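Local coordinates for hemolysin activator protein CdiB (Acinetobacter baumannii ACICU, PDB 6WIL) that probably secretes its partner CdiA toxin across the outer membrane, as a two-partner secretion transporter of the Omp85 superfamily in contact-dependent growth inhibition, at residues 418-423 with 439-444. Numbering follows the deposited sequence.
With C8E ((hydroxyethyloxy)tri(ethyloxy)octane), chain D.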
ATOM      1  N   SER A 418       3.949  13.226  -7.992  1.00 56.38           N
ATOM      2  CA  SER A 418       4.096  12.845  -6.598  1.00 46.02           C
ATOM      3  C   SER A 418       4.709  11.458  -6.518  1.00 52.64           C
ATOM      4  O   SER A 418       4.466  10.602  -7.374  1.00 47.84           O
ATOM      5  CB  SER A 418       2.753  12.870  -5.861  1.00 30.20           C
ATOM      6  OG  SER A 418       2.293  14.199  -5.705  1.00 55.31           O
ATOM      7  N   ALA A 419       5.514  11.245  -5.484  1.00 46.58           N
ATOM      8  CA  ALA A 419       6.195   9.973  -5.317  1.00 43.58           C
ATOM      9  C   ALA A 419       6.310   9.655  -3.835  1.00 49.32           C
ATOM     10  O   ALA A 419       6.302  10.552  -2.986  1.00 44.46           O
ATOM     11  CB  ALA A 419       7.575   9.987  -5.976  1.00 45.96           C
ATOM     12  N   ASP A 420       6.416   8.364  -3.540  1.00 47.60           N
ATOM     13  CA  ASP A 420       6.458   7.873  -2.174  1.00 47.89           C
ATOM     14  C   ASP A 420       7.356   6.653  -2.112  1.00 47.02           C
ATOM     15  O   ASP A 420       7.408   5.854  -3.049  1.00 39.28           O
ATOM     16  CB  ASP A 420       5.063   7.509  -1.665  1.00 56.56           C
ATOM     17  CG  ASP A 420       4.283   8.715  -1.229  1.00 68.60           C
ATOM     18  OD1 ASP A 420       4.689   9.326  -0.223  1.00 81.16           O
ATOM     19  OD2 ASP A 420       3.288   9.065  -1.902  1.00 80.37           O
ATOM     20  N   LEU A 421       8.059   6.515  -0.994  1.00 40.86           N
ATOM     21  CA  LEU A 421       8.909   5.353  -0.787  1.00 47.60           C
ATOM     22  C   LEU A 421       8.989   5.071   0.702  1.00 49.15           C
ATOM     23  O   LEU A 421       9.202   5.989   1.498  1.00 44.83           O
ATOM     24  CB  LEU A 421      10.305   5.580  -1.369  1.00 42.51           C
ATOM     25  CG  LEU A 421      11.140   4.322  -1.592  1.00 51.28           C
ATOM     26  CD1 LEU A 421      11.995   4.486  -2.835  1.00 50.85           C
ATOM     27  CD2 LEU A 421      12.009   4.029  -0.380  1.00 55.94           C
ATOM     28  N   ARG A 422       8.812   3.805   1.072  1.00 45.31           N
ATOM     29  CA  ARG A 422       8.949   3.385   2.457  1.00 40.25           C
ATOM     30  C   ARG A 422       9.752   2.096   2.511  1.00 42.24           C
ATOM     31  O   ARG A 422       9.626   1.238   1.632  1.00 38.70           O
ATOM     32  CB  ARG A 422       7.583   3.190   3.127  1.00 48.70           C
ATOM     33  CG  ARG A 422       6.767   4.468   3.247  1.00 55.25           C
ATOM     34  CD  ARG A 422       5.545   4.255   4.119  1.00 65.61           C
ATOM     35  NE  ARG A 422       4.706   3.172   3.615  1.00 70.41           N
ATOM     36  CZ  ARG A 422       3.653   2.678   4.260  1.00 68.24           C
ATOM     37  NH1 ARG A 422       3.308   3.167   5.443  1.00 51.34           N
ATOM     38  NH2 ARG A 422       2.949   1.690   3.722  1.00 61.15           N
ATOM     39  N   TYR A 423      10.581   1.969   3.545  1.00 38.58           N
ATOM     40  CA  TYR A 423      11.405   0.782   3.733  1.00 35.55           C
ATOM     41  C   TYR A 423      11.456   0.428   5.211  1.00 41.37           C
ATOM     42  O   TYR A 423      11.655   1.306   6.058  1.00 37.84           O
ATOM     43  CB  TYR A 423      12.821   1.000   3.189  1.00 43.38           C
ATOM     44  CG  TYR A 423      13.734  -0.194   3.345  1.00 41.44           C
ATOM     45  CD1 TYR A 423      13.612  -1.301   2.516  1.00 39.17           C
ATOM     46  CD2 TYR A 423      14.729  -0.212   4.315  1.00 49.90           C
ATOM     47  CE1 TYR A 423      14.447  -2.390   2.651  1.00 44.28           C
ATOM     48  CE2 TYR A 423      15.570  -1.300   4.459  1.00 47.41           C
ATOM     49  CZ  TYR A 423      15.424  -2.385   3.624  1.00 43.31           C
ATOM     50  OH  TYR A 423      16.256  -3.473   3.757  1.00 47.55           O
ATOM     51  N   ASN A 439      10.916   6.726   5.589  1.00 39.05           N
ATOM     52  CA  ASN A 439       9.782   7.261   4.844  1.00 52.82           C
ATOM     53  C   ASN A 439      10.270   8.388   3.947  1.00 51.23           C
ATOM     54  O   ASN A 439      10.935   9.316   4.418  1.00 43.43           O
ATOM     55  CB  ASN A 439       8.693   7.782   5.785  1.00 54.48           C
ATOM     56  CG  ASN A 439       8.146   6.708   6.692  1.00 68.24           C
ATOM     57  OD1 ASN A 439       8.003   5.554   6.291  1.00 64.23           O
ATOM     58  ND2 ASN A 439       7.837   7.080   7.931  1.00 82.13           N
ATOM     59  N   TRP A 440       9.933   8.312   2.662  1.00 45.95           N
ATOM     60  CA  TRP A 440      10.329   9.326   1.695  1.00 50.64           C
ATOM     61  C   TRP A 440       9.131   9.729   0.850  1.00 51.14           C
ATOM     62  O   TRP A 440       8.419   8.869   0.323  1.00 47.13           O
ATOM     63  CB  TRP A 440      11.454   8.824   0.789  1.00 37.77           C
ATOM     64  CG  TRP A 440      11.840   9.815  -0.264  1.00 56.02           C
ATOM     65  CD1 TRP A 440      12.779  10.800  -0.157  1.00 50.86           C
ATOM     66  CD2 TRP A 440      11.295   9.922  -1.585  1.00 58.01           C
ATOM     67  NE1 TRP A 440      12.854  11.511  -1.331  1.00 49.36           N
ATOM     68  CE2 TRP A 440      11.955  10.990  -2.224  1.00 50.18           C
ATOM     69  CE3 TRP A 440      10.316   9.216  -2.291  1.00 53.90           C
ATOM     70  CZ2 TRP A 440      11.666  11.371  -3.532  1.00 53.73           C
ATOM     71  CZ3 TRP A 440      10.033   9.595  -3.589  1.00 49.13           C
ATOM     72  CH2 TRP A 440      10.704  10.661  -4.197  1.00 49.54           C
ATOM     73  N   ARG A 441       8.925  11.035   0.713  1.00 40.41           N
ATOM     74  CA  ARG A 441       7.877  11.585  -0.131  1.00 48.93           C
ATOM     75  C   ARG A 441       8.452  12.742  -0.932  1.00 43.05           C
ATOM     76  O   ARG A 441       9.229  13.542  -0.404  1.00 46.83           O
ATOM     77  CB  ARG A 441       6.680  12.052   0.707  1.00 45.25           C
ATOM     78  CG  ARG A 441       5.630  12.815  -0.074  1.00 55.74           C
ATOM     79  CD  ARG A 441       4.265  12.685   0.572  1.00 66.30           C
ATOM     80  NE  ARG A 441       3.837  11.291   0.655  1.00 78.09           N
ATOM     81  CZ  ARG A 441       2.646  10.901   1.096  1.00 75.58           C
ATOM     82  NH1 ARG A 441       2.335   9.612   1.138  1.00 69.77           N
ATOM     83  NH2 ARG A 441       1.763  11.804   1.488  1.00 77.68           N
ATOM     84  N   GLY A 442       8.080  12.824  -2.200  1.00 41.87           N
ATOM     85  CA  GLY A 442       8.627  13.836  -3.083  1.00 46.57           C
ATOM     86  C   GLY A 442       7.573  14.378  -4.022  1.00 46.78           C
ATOM     87  O   GLY A 442       6.636  13.679  -4.414  1.00 44.14           O
ATOM     88  N   GLN A 443       7.749  15.643  -4.395  1.00 51.38           N
ATOM     89  CA  GLN A 443       6.833  16.337  -5.286  1.00 49.28           C
ATOM     90  C   GLN A 443       7.627  17.187  -6.267  1.00 54.98           C
ATOM     91  O   GLN A 443       8.569  17.882  -5.876  1.00 45.32           O
ATOM     92  CB  GLN A 443       5.856  17.212  -4.492  1.00 39.63           C
ATOM     93  CG  GLN A 443       5.104  18.226  -5.319  1.00 33.67           C
ATOM     94  CD  GLN A 443       4.111  19.010  -4.493  1.00 42.36           C
ATOM     95  OE1 GLN A 443       3.375  18.442  -3.686  1.00 67.85           O
ATOM     96  NE2 GLN A 443       4.089  20.324  -4.683  1.00 45.03           N
ATOM     97  N   TYR A 444       7.243  17.124  -7.542  1.00 43.45           N
ATOM     98  CA  TYR A 444       7.865  17.916  -8.599  1.00 39.11           C
ATOM     99  C   TYR A 444       6.775  18.569  -9.435  1.00 43.97           C
ATOM    100  O   TYR A 444       5.910  17.877  -9.982  1.00 40.96           O
ATOM    101  CB  TYR A 444       8.771  17.054  -9.482  1.00 44.54           C
ATOM    102  CG  TYR A 444       9.147  17.725 -10.784  1.00 60.56           C
ATOM    103  CD1 TYR A 444      10.121  18.716 -10.824  1.00 68.64           C
ATOM    104  CD2 TYR A 444       8.523  17.372 -11.973  1.00 64.61           C
ATOM    105  CE1 TYR A 444      10.462  19.335 -12.014  1.00 64.70           C
ATOM    106  CE2 TYR A 444       8.857  17.984 -13.165  1.00 73.30           C
ATOM    107  CZ  TYR A 444       9.825  18.963 -13.181  1.00 78.05           C
ATOM    108  OH  TYR A 444      10.154  19.568 -14.372  1.00 82.95           O
TER
HETATM  109  C1  C8E D 603       9.100  11.144 -12.531  1.00 84.31           C
HETATM  110  C2  C8E D 603       8.859  12.057 -11.330  1.00 88.55           C
HETATM  111  C3  C8E D 603       8.442  11.226 -10.117  1.00 74.36           C
HETATM  112  C4  C8E D 603       8.259  12.144  -8.910  1.00 72.17           C
HETATM  113  C5  C8E D 603       9.618  12.672  -8.457  1.00 75.80           C
HETATM  114  C6  C8E D 603       9.404  13.743  -7.393  1.00 61.01           C
HETATM  115  C7  C8E D 603      10.585  13.738  -6.427  1.00 68.29           C
HETATM  116  C8  C8E D 603      11.619  14.768  -6.873  1.00 62.97           C
HETATM  117  O9  C8E D 603      11.775  15.711  -5.852  1.00 81.31           O
HETATM  118  C10 C8E D 603      12.684  16.738  -6.136  1.00 70.83           C
HETATM  119  C11 C8E D 603      12.558  17.831  -5.077  1.00 60.35           C
HETATM  120  O12 C8E D 603      13.832  18.206  -4.635  1.00 68.92           O
HETATM  121  C13 C8E D 603      13.849  19.365  -3.850  1.00 64.35           C
HETATM  122  C14 C8E D 603      15.287  19.700  -3.453  1.00 65.75           C
HETATM  123  O15 C8E D 603      16.073  18.541  -3.463  1.00 71.16           O
HETATM  124  C16 C8E D 603      17.376  18.735  -2.986  1.00 59.84           C
HETATM  125  C17 C8E D 603      17.982  17.400  -2.546  1.00 68.09           C
HETATM  126  O18 C8E D 603      18.165  16.561  -3.653  1.00 68.84           O
HETATM  127  C19 C8E D 603      18.996  15.462  -3.404  1.00 76.24           C
HETATM  128  C20 C8E D 603      18.240  14.160  -3.673  1.00 66.23           C
HETATM  129  O21 C8E D 603      17.748  14.155  -4.986  1.00 65.80           O
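With CG anti to the backbone N (chi1 177°) and the indole turned across that bond, W440 brings the rim of its six-membered ring against A419 and L421 of the neighbouring strand. CZ3 of W440 comes to 3.4 Å from CB of A419, which lies at the ring edge, while CE3 of W440 meets CB of L421 at 3.8 Å. G442 lies on one face of the indole, its backbone N 3.9 Å above the plane of the W440 ring and offset toward the rim. The octyl tail of the detergent C8E continues this apolar surface, C7 reaching W440 CH2 at 3.8 Å and C4 approaching A419 CB, and the indole NE1 is bonded to Q478 of the next strand.

On the other face, D420 and R441 form a non-hydrogen-bonded antiparallel pair whose side chains run alongside each other. R441 bends at chi3 (-59°), bringing NE round to OD1 of D420 in a salt bridge, with a weak second bond from NH1. The exact place of OD1 is doubtful; as modelled, the carboxylate and guanidinium planes are 69° apart, so the two groups do not meet flat. Nearby, OD1 of N439 rests 3.5 Å from CG of R422, whose guanidinium is held by D27 of helix 8-27 and by D377.

Between the two faces, reciprocal backbone bonds join A419 with G442 and L421 with W440, the second pair running from L421 N to W440 O and from W440 N to L421 O, each 2.7 Å. Strands 414-429 and 432-444 thus form a regular hairpin of the 16-stranded transmembrane barrel. Its chemistry divides by face: apolar groups and detergent on the side of A419 and W440, consistent with a lipid-facing wall, and paired charges on the side of D420 and R441, consistent with a polar lumen occupied by helix 8-27.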